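PDB 4E12: diketoreductase, which reduces dicarbonyl compounds with NADH and probably also interconverts (3S)-3-hydroxyacyl-CoA and 3-oxoacyl-CoA. Local coordinates for residues V89-P94 and D98-I103; T105-L110 and T115-N120. One frame throughout, in Å; residues are numbered along the deposited sequence.

In the fold
Following the chain, strand 88-91 leaves the middle of the Rossmann-type sheet, runs into the loop at 92-94 and turns into helix 97-110. Interaction 1 closes this turn, bringing 98-103, near the start of the helix, against 89-94. Interaction 2 closes the next one, where the last turns of the same helix meet strand 116-119 after the connection that follows Leu-110. The two contacts are in series, neither nested nor crossed, with centres about 8 Å apart. Together they pin both ends of the helix in one beta-alpha-beta unit. Its two strands are parallel neighbours in the sheet, and Val-89 CG1 packs 3.9 Å from Leu-107 CD2, joining one contact to the other.

Interaction 1 (V89-P94 and D98-I103); sequences VIEAVP and DLKRDI
Leu-99 opens the contact by straddling Val-93 and Pro-94 at a strand-to-helix turn of the Rossmann-type NAD-binding domain, where strand 88-91 passes into helix 97-110. Its two methyls divide the work: CD1 lies against the proline ring, 3.6 Å from Pro-94 CB, and CD2 presses on the valine. The second approach is tight, with Leu-99 CD2 3.4 Å from Val-93 CG2. With CG anti to the backbone N (chi1 -169°), the leucine fork is directed at the loop, crossing the proline at about a right angle.

Next along the helix, Lys-100 sends a largely extended chain past Val-93 in the reverse direction, then bends at its last torsion (chi4 -57°) to bring NZ in among oxygens. Lys-100 NZ donates to Glu-91 OE2 at 2.8 Å, a salt bridge on the syn side of the carboxylate, 26° out of its plane. It also donates to Pro-94 O, lying well above that carbonyl plane, and Val-93 O is 2.7 Å from Lys-100 NZ. Glu-95, an NAD(+)-binding residue as is Lys-100 itself, forms a second salt bridge to NZ. Such a concentration of negative charge and carbonyl oxygens should favour the protonated amine, consistent with fixing the lysine end at the cofactor site. Tyr-104 and Thr-119 hydrogen-bond to OE1 of Glu-91, so both carboxylate oxygens are held.

One turn beyond Leu-99, Ile-103 reaches the same valine more loosely, its CG1 4.5 Å from Val-93 CG1, while Leu-10 of strand 6-10 touches both residues. The loop backbone is fixed to the carboxylate too: Val-93 N donates to the anti lone pair of Glu-91 OE2 at 2.9 Å.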
# COMPACT_ATOMS: atom_id res chain seq x y z
N VAL A 89 26.74 19.83 4.76
CA VAL A 89 25.76 20.83 4.35
C VAL A 89 24.55 20.08 3.82
O VAL A 89 24.65 19.26 2.90
CB VAL A 89 26.33 21.73 3.23
CG1 VAL A 89 25.27 22.72 2.73
CG2 VAL A 89 27.54 22.49 3.76
N ILE A 90 23.41 20.34 4.43
CA ILE A 90 22.18 19.74 3.96
C ILE A 90 21.46 20.84 3.17
O ILE A 90 21.12 21.89 3.71
CB ILE A 90 21.31 19.23 5.14
CG1 ILE A 90 22.10 18.22 5.98
CG2 ILE A 90 20.08 18.53 4.59
CD1 ILE A 90 21.39 17.72 7.21
N GLU A 91 21.25 20.58 1.88
CA GLU A 91 20.62 21.52 0.98
C GLU A 91 19.12 21.26 0.83
O GLU A 91 18.70 20.18 0.39
CB GLU A 91 21.32 21.48 -0.39
CG GLU A 91 20.64 22.30 -1.46
CD GLU A 91 19.51 21.56 -2.15
OE1 GLU A 91 19.77 20.52 -2.76
OE2 GLU A 91 18.34 22.00 -2.09
N ALA A 92 18.32 22.25 1.20
CA ALA A 92 16.86 22.17 1.18
C ALA A 92 16.29 23.47 0.63
O ALA A 92 15.39 24.06 1.21
CB ALA A 92 16.31 21.88 2.59
N VAL A 93 16.85 23.91 -0.50
CA VAL A 93 16.38 25.11 -1.19
C VAL A 93 15.25 24.69 -2.14
O VAL A 93 15.03 23.50 -2.35
CB VAL A 93 17.54 25.76 -1.98
CG1 VAL A 93 18.68 26.13 -1.03
CG2 VAL A 93 18.06 24.82 -3.04
N PRO A 94 14.51 25.66 -2.72
CA PRO A 94 13.41 25.30 -3.62
C PRO A 94 13.76 24.31 -4.72
O PRO A 94 14.93 24.10 -5.06
CB PRO A 94 12.96 26.65 -4.19
CG PRO A 94 13.35 27.63 -3.16
CD PRO A 94 14.65 27.12 -2.60
N ASP A 98 18.01 25.50 -11.86
CA ASP A 98 18.79 26.74 -11.90
C ASP A 98 19.27 27.09 -10.48
O ASP A 98 20.45 27.38 -10.25
CB ASP A 98 17.93 27.90 -12.42
CG ASP A 98 17.37 27.66 -13.81
OD1 ASP A 98 17.93 26.85 -14.57
OD2 ASP A 98 16.35 28.30 -14.15
N LEU A 99 18.33 27.05 -9.55
CA LEU A 99 18.55 27.50 -8.19
C LEU A 99 19.50 26.55 -7.43
O LEU A 99 20.38 27.00 -6.70
CB LEU A 99 17.19 27.63 -7.51
CG LEU A 99 17.02 28.31 -6.16
CD1 LEU A 99 15.53 28.49 -5.89
CD2 LEU A 99 17.70 27.52 -5.06
N LYS A 100 19.34 25.24 -7.63
CA LYS A 100 20.28 24.30 -7.02
C LYS A 100 21.61 24.33 -7.78
O LYS A 100 22.68 24.14 -7.19
CB LYS A 100 19.70 22.87 -6.96
CG LYS A 100 18.38 22.74 -6.18
CD LYS A 100 18.03 21.28 -5.89
CE LYS A 100 16.62 21.08 -5.32
NZ LYS A 100 16.34 21.83 -4.07
N ARG A 101 21.55 24.58 -9.09
CA ARG A 101 22.75 24.70 -9.90
C ARG A 101 23.70 25.76 -9.35
O ARG A 101 24.89 25.49 -9.11
CB ARG A 101 22.41 25.05 -11.36
CG ARG A 101 23.64 25.42 -12.18
CD ARG A 101 23.31 26.07 -13.52
NE ARG A 101 23.06 25.11 -14.59
CZ ARG A 101 21.86 24.70 -14.98
NH1 ARG A 101 20.77 25.17 -14.38
NH2 ARG A 101 21.74 23.83 -15.96
N ASP A 102 23.18 26.97 -9.13
CA ASP A 102 24.05 28.06 -8.71
C ASP A 102 24.49 27.90 -7.26
O ASP A 102 25.64 28.22 -6.92
CB ASP A 102 23.41 29.43 -8.98
CG ASP A 102 22.09 29.61 -8.29
OD1 ASP A 102 21.52 28.61 -7.82
OD2 ASP A 102 21.61 30.76 -8.23
N ILE A 103 23.61 27.39 -6.42
CA ILE A 103 23.99 27.03 -5.06
C ILE A 103 25.17 26.07 -5.04
O ILE A 103 26.18 26.35 -4.38
CB ILE A 103 22.81 26.43 -4.26
CG1 ILE A 103 21.81 27.52 -3.91
CG2 ILE A 103 23.30 25.72 -3.01
CD1 ILE A 103 22.39 28.59 -3.00

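Interaction 2 (T105-L110 and T115-N120); sequences TKLGEL and TIFATN
Leu-107 sits squarely over one face of the Phe-117 ring, a CH-pi contact with CD2 3.7 Å from the ring centroid and only 7° off its normal. The leucine CG stands nearer the outer end of the ring, 3.6 Å from Phe-117 CZ. At the ring edge, close to its plane, Gly-108 brings bare backbone: its CA is 3.8 Å from Phe-117 CE2. The two side chains advance from opposite directions, the leucine from helix 97-110 and the phenylalanine from strand 116-119, the helix and second strand of a Rossmann-type beta-alpha-beta crossover. A chi1 of -170° sets the branch of Leu-107 opposite its amide nitrogen and toward the ring.

Farther out, Val-83 packs on the leucine, and Ala-111, Arg-135 and Phe-139 touch the phenylalanine. The ring is also positioned through its backbone, since Phe-117 hydrogen-bonds to Lys-138, just before strand 139-144, and Leu-140 within it. Arg-135 bridges the segments, bonding Thr-115 O and, weakly, Gly-108 O. No hydrogen bond joins 105-110 to 115-120 directly; between them the contact is apolar, dispersion and shape, with a buried aromatic face matched to an aliphatic branch.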
# COMPACT_ATOMS: atom_id res chain seq x y z
N THR A 105 27.37 25.28 -7.33
CA THR A 105 28.61 25.78 -7.93
C THR A 105 29.37 26.66 -6.96
O THR A 105 30.59 26.53 -6.82
CB THR A 105 28.34 26.50 -9.24
OG1 THR A 105 27.77 25.57 -10.16
CG2 THR A 105 29.65 27.03 -9.82
N LYS A 106 28.63 27.52 -6.26
CA LYS A 106 29.21 28.38 -5.25
C LYS A 106 29.67 27.54 -4.07
O LYS A 106 30.80 27.65 -3.61
CB LYS A 106 28.16 29.38 -4.78
CG LYS A 106 27.62 30.24 -5.89
CD LYS A 106 26.43 31.04 -5.42
CE LYS A 106 25.81 31.81 -6.56
NZ LYS A 106 24.61 32.54 -6.10
N LEU A 107 28.76 26.68 -3.60
CA LEU A 107 29.01 25.88 -2.41
C LEU A 107 30.29 25.08 -2.60
O LEU A 107 31.13 25.01 -1.71
CB LEU A 107 27.81 24.93 -2.16
CG LEU A 107 27.75 24.16 -0.84
CD1 LEU A 107 27.58 25.13 0.34
CD2 LEU A 107 26.60 23.17 -0.89
N GLY A 108 30.44 24.47 -3.78
CA GLY A 108 31.64 23.70 -4.04
C GLY A 108 32.90 24.52 -3.91
O GLY A 108 33.96 23.99 -3.54
N GLU A 109 32.80 25.81 -4.20
CA GLU A 109 33.93 26.74 -4.12
C GLU A 109 34.14 27.20 -2.68
O GLU A 109 35.27 27.25 -2.19
CB GLU A 109 33.69 27.96 -5.00
CG GLU A 109 33.51 27.65 -6.48
CD GLU A 109 33.20 28.89 -7.31
OE1 GLU A 109 32.92 29.96 -6.72
OE2 GLU A 109 33.22 28.79 -8.56
N LEU A 110 33.04 27.53 -2.01
CA LEU A 110 33.10 28.16 -0.70
C LEU A 110 33.36 27.20 0.45
O LEU A 110 33.90 27.59 1.49
CB LEU A 110 31.81 28.94 -0.46
CG LEU A 110 31.47 29.97 -1.53
CD1 LEU A 110 30.15 30.66 -1.22
CD2 LEU A 110 32.59 30.99 -1.63
N THR A 115 33.98 19.11 3.49
CA THR A 115 32.52 19.20 3.57
C THR A 115 31.75 18.18 2.72
O THR A 115 31.92 18.09 1.50
CB THR A 115 32.02 20.64 3.27
OG1 THR A 115 32.61 21.54 4.22
CG2 THR A 115 30.50 20.73 3.43
N ILE A 116 30.88 17.43 3.39
CA ILE A 116 29.95 16.55 2.70
C ILE A 116 28.72 17.34 2.29
O ILE A 116 28.21 18.15 3.07
CB ILE A 116 29.51 15.40 3.62
CG1 ILE A 116 30.74 14.58 4.02
CG2 ILE A 116 28.43 14.56 2.93
CD1 ILE A 116 30.49 13.51 5.05
N PHE A 117 28.26 17.14 1.05
CA PHE A 117 27.05 17.81 0.58
C PHE A 117 25.91 16.79 0.50
O PHE A 117 26.04 15.74 -0.12
CB PHE A 117 27.23 18.38 -0.83
CG PHE A 117 28.25 19.49 -0.94
CD1 PHE A 117 28.75 20.13 0.18
CD2 PHE A 117 28.71 19.89 -2.19
CE1 PHE A 117 29.69 21.15 0.07
CE2 PHE A 117 29.65 20.91 -2.32
CZ PHE A 117 30.14 21.54 -1.19
N ALA A 118 24.77 17.12 1.10
CA ALA A 118 23.61 16.25 0.95
C ALA A 118 22.40 17.06 0.49
O ALA A 118 22.07 18.10 1.06
CB ALA A 118 23.33 15.54 2.27
N THR A 119 21.74 16.58 -0.57
CA THR A 119 20.52 17.20 -1.08
C THR A 119 19.27 16.52 -0.48
O THR A 119 19.26 15.30 -0.31
CB THR A 119 20.46 17.11 -2.63
OG1 THR A 119 19.24 17.68 -3.11
CG2 THR A 119 20.57 15.66 -3.10
N ASN A 120 18.24 17.31 -0.16
CA ASN A 120 16.99 16.76 0.35
C ASN A 120 15.97 16.66 -0.78
O ASN A 120 14.79 16.38 -0.54
CB ASN A 120 16.43 17.66 1.49
CG ASN A 120 15.11 17.16 2.04
OD1 ASN A 120 14.97 15.98 2.39
ND2 ASN A 120 14.12 18.05 2.11